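Local structure of phosphatidylserine synthase (Haemophilus influenzae, 3HSI) at residues 28-42 / 164-178. The protein is a phosphatidylserine synthase of the phospholipase D superfamily, with two sequence regions of that clan in one chain. Sequence-based numbering, arbitrary orientation.
Sequences QIEFLGSSAEFKTQI and LHQFEKYRYDRYQKI
Strand 29-31 pairs antiparallel with strand 175-178 in one of the two mixed beta sheets of this phospholipase D-type fold, and the helix that follows, from Ser35, packs beside the same strand. Glu30 and Lys177 form the hydrogen-bonded pair: Glu30 N donates to Lys177 O (2.9 Å), and Lys177 N returns a bond to Glu30 O. Leu32 N extends the pairing to Tyr175 O, while a water bridges Leu32 O and Tyr175 N. On one face of the sheet Ile29 lies alongside Ile178, and CD2 of the Phe31 ring meets Gln176 CG at 3.4 Å, ring and amide planes 74° apart.

Tyr175 points toward segment 28-42, its ring held between Phe38 CB on one face and the Asp173 carbonyl carbon on the other. Its CB rests against Leu32 CD1, and its ring makes an offset stack with Phe38, centroids 4.6 Å apart and planes at 26°. With CG anti to the backbone N (chi1 177°), the Phe38 ring carries on beside Tyr175, CG 3.2 Å from Tyr175 CD1; Ile42 CD1 sits near the rim of the Phe38 face turned away from Tyr175. Tyr175 OH reaches Ser35 CB and accepts from Asp173 N (3.0 Å). Lys177 NZ bonds Gln41 OE1 (3.2 Å) from above the amide plane. Farther along, the extended Lys39 chain passes over Leu164 to Gln166 OE1, 2.8 Å from NZ, and Glu68 of helix 64-79 takes a salt bridge from the same NZ.

Leu153 of strand 151-155 touches Phe38 and Ile42, Ile69 of helix 64-79 backs Leu164, and helix 405-415 packs on Phe31, its Glu411 forming a salt bridge with Arg174.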
ATOM      1  N   GLN C  28     -31.969 -25.974   0.276  1.00 31.24           N
ATOM      2  CA  GLN C  28     -30.629 -26.197  -0.259  1.00 30.75           C
ATOM      3  C   GLN C  28     -29.570 -25.506   0.584  1.00 30.09           C
ATOM      4  O   GLN C  28     -28.398 -25.693   0.324  1.00 29.30           O
ATOM      5  CB  GLN C  28     -30.500 -25.714  -1.707  1.00 31.41           C
ATOM      6  CG  GLN C  28     -31.327 -26.468  -2.741  1.00 31.77           C
ATOM      7  CD  GLN C  28     -31.240 -25.820  -4.131  1.00 36.20           C
ATOM      8  OE1 GLN C  28     -31.529 -24.614  -4.319  1.00 34.84           O
ATOM      9  NE2 GLN C  28     -30.830 -26.618  -5.112  1.00 36.26           N
ATOM     10  N   ILE C  29     -29.980 -24.705   1.571  1.00 29.42           N
ATOM     11  CA  ILE C  29     -29.018 -23.987   2.434  1.00 29.74           C
ATOM     12  C   ILE C  29     -29.154 -24.409   3.885  1.00 29.50           C
ATOM     13  O   ILE C  29     -30.264 -24.499   4.398  1.00 29.17           O
ATOM     14  CB  ILE C  29     -29.209 -22.426   2.405  1.00 29.46           C
ATOM     15  CG1 ILE C  29     -29.493 -21.950   1.010  1.00 30.87           C
ATOM     16  CG2 ILE C  29     -27.951 -21.700   2.908  1.00 29.87           C
ATOM     17  CD1 ILE C  29     -30.733 -21.095   0.915  1.00 33.67           C
ATOM     18  N   GLU C  30     -28.015 -24.637   4.537  1.00 30.15           N
ATOM     19  CA  GLU C  30     -27.935 -24.837   5.997  1.00 30.75           C
ATOM     20  C   GLU C  30     -26.874 -23.910   6.584  1.00 29.83           C
ATOM     21  O   GLU C  30     -25.758 -23.838   6.068  1.00 30.19           O
ATOM     22  CB  GLU C  30     -27.554 -26.275   6.353  1.00 31.25           C
ATOM     23  CG  GLU C  30     -28.533 -27.317   5.844  1.00 35.55           C
ATOM     24  CD  GLU C  30     -28.112 -28.741   6.188  1.00 41.64           C
ATOM     25  OE1 GLU C  30     -27.277 -28.923   7.112  1.00 44.23           O
ATOM     26  OE2 GLU C  30     -28.628 -29.683   5.537  1.00 44.29           O
ATOM     27  N   PHE C  31     -27.223 -23.214   7.657  1.00 29.32           N
ATOM     28  CA  PHE C  31     -26.256 -22.478   8.483  1.00 29.12           C
ATOM     29  C   PHE C  31     -25.850 -23.459   9.598  1.00 28.67           C
ATOM     30  O   PHE C  31     -26.696 -23.852  10.384  1.00 29.21           O
ATOM     31  CB  PHE C  31     -26.910 -21.244   9.123  1.00 28.70           C
ATOM     32  CG  PHE C  31     -27.344 -20.192   8.141  1.00 30.99           C
ATOM     33  CD1 PHE C  31     -28.638 -20.180   7.637  1.00 33.21           C
ATOM     34  CD2 PHE C  31     -26.451 -19.196   7.721  1.00 34.23           C
ATOM     35  CE1 PHE C  31     -29.048 -19.213   6.725  1.00 33.52           C
ATOM     36  CE2 PHE C  31     -26.842 -18.223   6.795  1.00 34.23           C
ATOM     37  CZ  PHE C  31     -28.149 -18.236   6.297  1.00 34.68           C
ATOM     38  N   LEU C  32     -24.587 -23.876   9.626  1.00 27.45           N
ATOM     39  CA  LEU C  32     -24.037 -24.762  10.674  1.00 26.83           C
ATOM     40  C   LEU C  32     -23.879 -23.986  11.976  1.00 26.57           C
ATOM     41  O   LEU C  32     -23.760 -22.764  11.952  1.00 26.70           O
ATOM     42  CB  LEU C  32     -22.671 -25.340  10.244  1.00 25.48           C
ATOM     43  CG  LEU C  32     -22.528 -25.968   8.853  1.00 24.48           C
ATOM     44  CD1 LEU C  32     -21.143 -26.620   8.718  1.00 25.73           C
ATOM     45  CD2 LEU C  32     -23.638 -26.984   8.541  1.00 23.55           C
ATOM     46  N   GLY C  33     -23.867 -24.687  13.103  1.00 26.35           N
ATOM     47  CA  GLY C  33     -23.941 -24.020  14.409  1.00 26.07           C
ATOM     48  C   GLY C  33     -22.609 -23.680  15.071  1.00 25.97           C
ATOM     49  O   GLY C  33     -22.536 -22.751  15.871  1.00 26.50           O
ATOM     50  N   SER C  34     -21.555 -24.423  14.746  1.00 24.98           N
ATOM     51  CA  SER C  34     -20.344 -24.389  15.552  1.00 24.57           C
ATOM     52  C   SER C  34     -19.187 -24.904  14.733  1.00 24.07           C
ATOM     53  O   SER C  34     -19.399 -25.525  13.692  1.00 25.52           O
ATOM     54  CB  SER C  34     -20.524 -25.326  16.731  1.00 23.62           C
ATOM     55  OG  SER C  34     -20.570 -26.649  16.223  1.00 24.05           O
ATOM     56  N   SER C  35     -17.976 -24.697  15.225  1.00 23.28           N
ATOM     57  CA  SER C  35     -16.778 -25.171  14.546  1.00 22.99           C
ATOM     58  C   SER C  35     -16.644 -26.697  14.561  1.00 22.68           C
ATOM     59  O   SER C  35     -16.060 -27.272  13.661  1.00 22.77           O
ATOM     60  CB  SER C  35     -15.536 -24.535  15.147  1.00 23.75           C
ATOM     61  OG  SER C  35     -15.575 -24.646  16.542  1.00 24.56           O
ATOM     62  N   ALA C  36     -17.217 -27.339  15.560  1.00 22.09           N
ATOM     63  CA  ALA C  36     -17.234 -28.786  15.617  1.00 22.60           C
ATOM     64  C   ALA C  36     -18.103 -29.351  14.504  1.00 22.40           C
ATOM     65  O   ALA C  36     -17.681 -30.286  13.846  1.00 22.70           O
ATOM     66  CB  ALA C  36     -17.702 -29.295  17.015  1.00 21.96           C
ATOM     67  N   GLU C  37     -19.293 -28.779  14.291  1.00 22.91           N
ATOM     68  CA  GLU C  37     -20.142 -29.113  13.128  1.00 23.41           C
ATOM     69  C   GLU C  37     -19.418 -28.903  11.790  1.00 22.35           C
ATOM     70  O   GLU C  37     -19.511 -29.721  10.870  1.00 21.82           O
ATOM     71  CB  GLU C  37     -21.437 -28.277  13.121  1.00 23.96           C
ATOM     72  CG  GLU C  37     -22.469 -28.734  14.109  1.00 30.38           C
ATOM     73  CD  GLU C  37     -23.815 -27.996  14.015  1.00 36.60           C
ATOM     74  OE1 GLU C  37     -24.133 -27.316  12.994  1.00 35.24           O
ATOM     75  OE2 GLU C  37     -24.570 -28.129  15.006  1.00 41.17           O
ATOM     76  N   PHE C  38     -18.704 -27.793  11.693  1.00 21.24           N
ATOM     77  CA  PHE C  38     -17.935 -27.467  10.509  1.00 21.73           C
ATOM     78  C   PHE C  38     -16.895 -28.554  10.191  1.00 21.81           C
ATOM     79  O   PHE C  38     -16.819 -29.039   9.062  1.00 21.58           O
ATOM     80  CB  PHE C  38     -17.259 -26.088  10.743  1.00 22.48           C
ATOM     81  CG  PHE C  38     -16.359 -25.627   9.614  1.00 23.75           C
ATOM     82  CD1 PHE C  38     -16.835 -25.564   8.285  1.00 25.33           C
ATOM     83  CD2 PHE C  38     -15.073 -25.202   9.886  1.00 23.01           C
ATOM     84  CE1 PHE C  38     -15.988 -25.099   7.229  1.00 26.73           C
ATOM     85  CE2 PHE C  38     -14.218 -24.758   8.861  1.00 24.26           C
ATOM     86  CZ  PHE C  38     -14.670 -24.693   7.530  1.00 23.43           C
ATOM     87  N   LYS C  39     -16.088 -28.922  11.189  1.00 21.93           N
ATOM     88  CA  LYS C  39     -15.192 -30.049  11.065  1.00 21.87           C
ATOM     89  C   LYS C  39     -15.932 -31.320  10.618  1.00 22.07           C
ATOM     90  O   LYS C  39     -15.499 -32.025   9.722  1.00 22.16           O
ATOM     91  CB  LYS C  39     -14.486 -30.329  12.383  1.00 21.73           C
ATOM     92  CG  LYS C  39     -13.487 -31.477  12.236  1.00 21.87           C
ATOM     93  CD  LYS C  39     -12.744 -31.790  13.502  1.00 24.59           C
ATOM     94  CE  LYS C  39     -11.890 -32.998  13.300  1.00 24.63           C
ATOM     95  NZ  LYS C  39     -11.289 -33.435  14.596  1.00 25.80           N
ATOM     96  N   THR C  40     -17.054 -31.617  11.246  1.00 22.60           N
ATOM     97  CA  THR C  40     -17.794 -32.816  10.864  1.00 23.27           C
ATOM     98  C   THR C  40     -18.271 -32.774   9.404  1.00 23.37           C
ATOM     99  O   THR C  40     -18.139 -33.757   8.683  1.00 23.75           O
ATOM    100  CB  THR C  40     -18.946 -32.994  11.818  1.00 23.48           C
ATOM    101  OG1 THR C  40     -18.408 -32.898  13.144  1.00 25.54           O
ATOM    102  CG2 THR C  40     -19.613 -34.378  11.630  1.00 22.17           C
ATOM    103  N   GLN C  41     -18.808 -31.629   8.981  1.00 23.13           N
ATOM    104  CA  GLN C  41     -19.233 -31.447   7.596  1.00 24.03           C
ATOM    105  C   GLN C  41     -18.096 -31.598   6.578  1.00 22.87           C
ATOM    106  O   GLN C  41     -18.239 -32.347   5.623  1.00 22.99           O
ATOM    107  CB  GLN C  41     -19.991 -30.119   7.387  1.00 23.63           C
ATOM    108  CG  GLN C  41     -21.468 -30.188   7.744  1.00 27.56           C
ATOM    109  CD  GLN C  41     -22.153 -31.457   7.258  1.00 30.83           C
ATOM    110  OE1 GLN C  41     -22.123 -31.783   6.080  1.00 32.81           O
ATOM    111  NE2 GLN C  41     -22.749 -32.191   8.177  1.00 33.11           N
ATOM    112  N   ILE C  42     -16.970 -30.933   6.806  1.00 23.20           N
ATOM    113  CA  ILE C  42     -15.779 -31.113   5.955  1.00 23.27           C
ATOM    114  C   ILE C  42     -15.496 -32.608   5.757  1.00 23.77           C
ATOM    115  O   ILE C  42     -15.456 -33.083   4.641  1.00 23.56           O
ATOM    116  CB  ILE C  42     -14.521 -30.407   6.516  1.00 23.61           C
ATOM    117  CG1 ILE C  42     -14.706 -28.896   6.500  1.00 21.54           C
ATOM    118  CG2 ILE C  42     -13.258 -30.779   5.695  1.00 21.91           C
ATOM    119  CD1 ILE C  42     -13.736 -28.204   7.428  1.00 21.48           C
ATOM    120  N   LEU C 164     -11.273 -25.720  13.684  1.00 20.91           N
ATOM    121  CA  LEU C 164     -12.021 -26.979  13.658  1.00 21.03           C
ATOM    122  C   LEU C 164     -12.310 -27.562  15.056  1.00 21.24           C
ATOM    123  O   LEU C 164     -12.831 -28.693  15.182  1.00 21.29           O
ATOM    124  CB  LEU C 164     -11.264 -27.992  12.792  1.00 21.93           C
ATOM    125  CG  LEU C 164     -11.517 -27.916  11.275  1.00 22.79           C
ATOM    126  CD1 LEU C 164     -11.409 -26.518  10.748  1.00 25.78           C
ATOM    127  CD2 LEU C 164     -10.545 -28.788  10.540  1.00 25.67           C
ATOM    128  N   HIS C 165     -11.989 -26.776  16.096  1.00 20.82           N
ATOM    129  CA  HIS C 165     -12.160 -27.196  17.480  1.00 20.24           C
ATOM    130  C   HIS C 165     -11.523 -28.565  17.721  1.00 20.08           C
ATOM    131  O   HIS C 165     -12.160 -29.476  18.239  1.00 19.10           O
ATOM    132  CB  HIS C 165     -13.648 -27.244  17.832  1.00 20.20           C
ATOM    133  CG  HIS C 165     -13.917 -27.114  19.289  1.00 19.31           C
ATOM    134  ND1 HIS C 165     -15.155 -26.792  19.788  1.00 19.47           N
ATOM    135  CD2 HIS C 165     -13.096 -27.240  20.362  1.00 20.21           C
ATOM    136  CE1 HIS C 165     -15.091 -26.741  21.108  1.00 18.65           C
ATOM    137  NE2 HIS C 165     -13.850 -27.001  21.480  1.00 16.85           N
ATOM    138  N   GLN C 166     -10.254 -28.701  17.355  1.00 20.66           N
ATOM    139  CA  GLN C 166      -9.555 -29.969  17.549  1.00 20.50           C
ATOM    140  C   GLN C 166      -9.457 -30.406  19.018  1.00 20.36           C
ATOM    141  O   GLN C 166      -9.623 -31.595  19.325  1.00 19.67           O
ATOM    142  CB  GLN C 166      -8.165 -29.928  16.898  1.00 21.09           C
ATOM    143  CG  GLN C 166      -7.489 -31.310  16.768  1.00 21.97           C
ATOM    144  CD  GLN C 166      -8.161 -32.175  15.717  1.00 26.84           C
ATOM    145  OE1 GLN C 166      -9.089 -31.733  15.034  1.00 27.38           O
ATOM    146  NE2 GLN C 166      -7.695 -33.403  15.572  1.00 25.82           N
ATOM    147  N   PHE C 167      -9.140 -29.473  19.917  1.00 19.76           N
ATOM    148  CA  PHE C 167      -9.065 -29.814  21.344  1.00 20.51           C
ATOM    149  C   PHE C 167     -10.077 -28.980  22.115  1.00 20.50           C
ATOM    150  O   PHE C 167     -11.246 -28.974  21.749  1.00 21.13           O
ATOM    151  CB  PHE C 167      -7.621 -29.750  21.890  1.00 20.28           C
ATOM    152  CG  PHE C 167      -6.647 -30.600  21.086  1.00 21.17           C
ATOM    153  CD1 PHE C 167      -5.816 -30.020  20.117  1.00 21.35           C
ATOM    154  CD2 PHE C 167      -6.621 -31.991  21.241  1.00 20.99           C
ATOM    155  CE1 PHE C 167      -4.934 -30.809  19.341  1.00 21.56           C
ATOM    156  CE2 PHE C 167      -5.740 -32.809  20.474  1.00 18.76           C
ATOM    157  CZ  PHE C 167      -4.894 -32.217  19.526  1.00 20.21           C
ATOM    158  N   GLU C 168      -9.646 -28.257  23.133  1.00 20.16           N
ATOM    159  CA  GLU C 168     -10.556 -27.474  23.942  1.00 20.75           C
ATOM    160  C   GLU C 168     -10.842 -26.102  23.341  1.00 21.02           C
ATOM    161  O   GLU C 168     -11.961 -25.632  23.382  1.00 22.62           O
ATOM    162  CB  GLU C 168     -10.032 -27.363  25.377  1.00 20.49           C
ATOM    163  N   LYS C 169      -9.858 -25.488  22.708  1.00 20.92           N
ATOM    164  CA  LYS C 169     -10.032 -24.145  22.192  1.00 19.92           C
ATOM    165  C   LYS C 169     -10.627 -24.131  20.809  1.00 20.02           C
ATOM    166  O   LYS C 169     -10.374 -25.025  20.000  1.00 20.05           O
ATOM    167  CB  LYS C 169      -8.700 -23.385  22.204  1.00 19.63           C
ATOM    168  N   TYR C 170     -11.415 -23.089  20.528  1.00 19.33           N
ATOM    169  CA  TYR C 170     -11.891 -22.841  19.190  1.00 18.80           C
ATOM    170  C   TYR C 170     -11.817 -21.350  18.849  1.00 18.90           C
ATOM    171  O   TYR C 170     -11.648 -20.464  19.724  1.00 17.88           O
ATOM    172  CB  TYR C 170     -13.316 -23.410  18.954  1.00 18.72           C
ATOM    173  CG  TYR C 170     -14.356 -22.690  19.754  1.00 19.20           C
ATOM    174  CD1 TYR C 170     -15.079 -21.629  19.186  1.00 17.22           C
ATOM    175  CD2 TYR C 170     -14.606 -23.037  21.108  1.00 18.60           C
ATOM    176  CE1 TYR C 170     -16.027 -20.923  19.927  1.00 17.07           C
ATOM    177  CE2 TYR C 170     -15.567 -22.348  21.852  1.00 17.46           C
ATOM    178  CZ  TYR C 170     -16.274 -21.281  21.246  1.00 18.98           C
ATOM    179  OH  TYR C 170     -17.216 -20.558  21.950  1.00 16.32           O
ATOM    180  N   ARG C 171     -11.903 -21.118  17.546  1.00 18.73           N
ATOM    181  CA  ARG C 171     -11.939 -19.813  16.924  1.00 19.70           C
ATOM    182  C   ARG C 171     -13.250 -19.806  16.129  1.00 19.53           C
ATOM    183  O   ARG C 171     -13.429 -20.620  15.203  1.00 19.20           O
ATOM    184  CB  ARG C 171     -10.727 -19.663  15.999  1.00 19.57           C
ATOM    185  CG  ARG C 171     -10.550 -18.292  15.377  1.00 21.70           C
ATOM    186  CD  ARG C 171      -9.131 -18.117  14.965  1.00 25.74           C
ATOM    187  NE  ARG C 171      -8.910 -16.881  14.231  1.00 31.96           N
ATOM    188  CZ  ARG C 171      -8.896 -15.677  14.804  1.00 34.97           C
ATOM    189  NH1 ARG C 171      -9.112 -15.561  16.115  1.00 36.60           N
ATOM    190  NH2 ARG C 171      -8.646 -14.589  14.081  1.00 35.49           N
ATOM    191  N   TYR C 172     -14.163 -18.919  16.527  1.00 20.61           N
ATOM    192  CA  TYR C 172     -15.564 -18.901  16.065  1.00 21.46           C
ATOM    193  C   TYR C 172     -15.674 -18.264  14.694  1.00 22.49           C
ATOM    194  O   TYR C 172     -15.126 -17.176  14.449  1.00 22.64           O
ATOM    195  CB  TYR C 172     -16.425 -18.145  17.078  1.00 21.60           C
ATOM    196  CG  TYR C 172     -17.935 -18.375  17.054  1.00 22.71           C
ATOM    197  CD1 TYR C 172     -18.493 -19.602  16.662  1.00 22.45           C
ATOM    198  CD2 TYR C 172     -18.806 -17.360  17.489  1.00 22.13           C
ATOM    199  CE1 TYR C 172     -19.885 -19.810  16.679  1.00 22.50           C
ATOM    200  CE2 TYR C 172     -20.186 -17.546  17.516  1.00 23.52           C
ATOM    201  CZ  TYR C 172     -20.719 -18.777  17.114  1.00 23.88           C
ATOM    202  OH  TYR C 172     -22.075 -18.954  17.158  1.00 21.77           O
ATOM    203  N   ASP C 173     -16.331 -18.963  13.775  1.00 22.63           N
ATOM    204  CA  ASP C 173     -16.621 -18.380  12.479  1.00 23.87           C
ATOM    205  C   ASP C 173     -18.082 -18.710  12.120  1.00 24.71           C
ATOM    206  O   ASP C 173     -18.851 -19.256  12.964  1.00 23.58           O
ATOM    207  CB  ASP C 173     -15.607 -18.907  11.418  1.00 24.61           C
ATOM    208  CG  ASP C 173     -15.258 -17.863  10.344  1.00 27.18           C
ATOM    209  OD1 ASP C 173     -16.159 -17.486   9.584  1.00 31.36           O
ATOM    210  OD2 ASP C 173     -14.093 -17.417  10.243  1.00 28.62           O
ATOM    211  N   ARG C 174     -18.470 -18.378  10.884  1.00 24.37           N
ATOM    212  CA  ARG C 174     -19.769 -18.777  10.360  1.00 24.72           C
ATOM    213  C   ARG C 174     -19.594 -19.773   9.246  1.00 24.30           C
ATOM    214  O   ARG C 174     -18.581 -19.760   8.579  1.00 23.64           O
ATOM    215  CB  ARG C 174     -20.518 -17.575   9.816  1.00 25.46           C
ATOM    216  CG  ARG C 174     -21.081 -16.699  10.877  1.00 27.76           C
ATOM    217  CD  ARG C 174     -21.656 -15.462  10.242  1.00 29.61           C
ATOM    218  NE  ARG C 174     -22.914 -15.722   9.550  1.00 28.76           N
ATOM    219  CZ  ARG C 174     -23.364 -15.003   8.523  1.00 29.12           C
ATOM    220  NH1 ARG C 174     -22.651 -13.994   8.041  1.00 31.10           N
ATOM    221  NH2 ARG C 174     -24.545 -15.273   7.996  1.00 30.61           N
ATOM    222  N   TYR C 175     -20.577 -20.658   9.052  1.00 23.67           N
ATOM    223  CA  TYR C 175     -20.416 -21.752   8.095  1.00 23.10           C
ATOM    224  C   TYR C 175     -21.728 -21.978   7.387  1.00 23.27           C
ATOM    225  O   TYR C 175     -22.754 -22.205   8.037  1.00 22.15           O
ATOM    226  CB  TYR C 175     -19.983 -23.061   8.816  1.00 23.68           C
ATOM    227  CG  TYR C 175     -19.113 -22.798  10.030  1.00 21.62           C
ATOM    228  CD1 TYR C 175     -17.728 -22.718   9.921  1.00 20.97           C
ATOM    229  CD2 TYR C 175     -19.686 -22.561  11.274  1.00 22.30           C
ATOM    230  CE1 TYR C 175     -16.935 -22.470  11.030  1.00 21.19           C
ATOM    231  CE2 TYR C 175     -18.901 -22.289  12.392  1.00 20.00           C
ATOM    232  CZ  TYR C 175     -17.537 -22.233  12.266  1.00 20.83           C
ATOM    233  OH  TYR C 175     -16.789 -21.937  13.382  1.00 19.87           O
ATOM    234  N   GLN C 176     -21.703 -21.918   6.058  1.00 22.99           N
ATOM    235  CA  GLN C 176     -22.903 -22.178   5.285  1.00 22.87           C
ATOM    236  C   GLN C 176     -22.675 -23.274   4.268  1.00 22.99           C
ATOM    237  O   GLN C 176     -21.718 -23.239   3.489  1.00 22.93           O
ATOM    238  CB  GLN C 176     -23.411 -20.926   4.595  1.00 22.34           C
ATOM    239  CG  GLN C 176     -23.897 -19.898   5.554  1.00 23.86           C
ATOM    240  CD  GLN C 176     -22.761 -19.070   6.098  1.00 23.78           C
ATOM    241  OE1 GLN C 176     -21.726 -18.922   5.444  1.00 28.18           O
ATOM    242  NE2 GLN C 176     -22.934 -18.532   7.301  1.00 22.94           N
ATOM    243  N   LYS C 177     -23.574 -24.241   4.289  1.00 22.63           N
ATOM    244  CA  LYS C 177     -23.561 -25.321   3.326  1.00 23.28           C
ATOM    245  C   LYS C 177     -24.675 -25.104   2.290  1.00 23.30           C
ATOM    246  O   LYS C 177     -25.853 -24.969   2.643  1.00 22.95           O
ATOM    247  CB  LYS C 177     -23.724 -26.680   4.039  1.00 23.28           C
ATOM    248  CG  LYS C 177     -23.113 -27.814   3.247  1.00 24.60           C
ATOM    249  CD  LYS C 177     -23.959 -29.036   3.239  1.00 26.35           C
ATOM    250  CE  LYS C 177     -24.210 -29.567   4.590  1.00 27.47           C
ATOM    251  NZ  LYS C 177     -24.706 -30.961   4.437  1.00 31.75           N
ATOM    252  N   ILE C 178     -24.281 -25.000   1.018  1.00 23.44           N
ATOM    253  CA  ILE C 178     -25.221 -24.826  -0.075  1.00 23.62           C
ATOM    254  C   ILE C 178     -25.038 -25.909  -1.129  1.00 24.18           C
ATOM    255  O   ILE C 178     -23.998 -26.006  -1.793  1.00 23.31           O
ATOM    256  CB  ILE C 178     -25.120 -23.424  -0.744  1.00 24.00           C
ATOM    257  CG1 ILE C 178     -25.330 -22.321   0.278  1.00 24.04           C
ATOM    258  CG2 ILE C 178     -26.170 -23.280  -1.835  1.00 21.27           C
ATOM    259  CD1 ILE C 178     -24.483 -21.069  -0.007  1.00 28.97           C
TER
HETATM  260  O   HOH W   1     -26.992 -27.412   2.161  1.00 36.05           O
HETATM  261  O   HOH W   2     -22.746 -20.468  11.110  1.00 22.10           O
HETATM  262  O   HOH W   3     -17.586 -26.127  18.371  1.00 27.28           O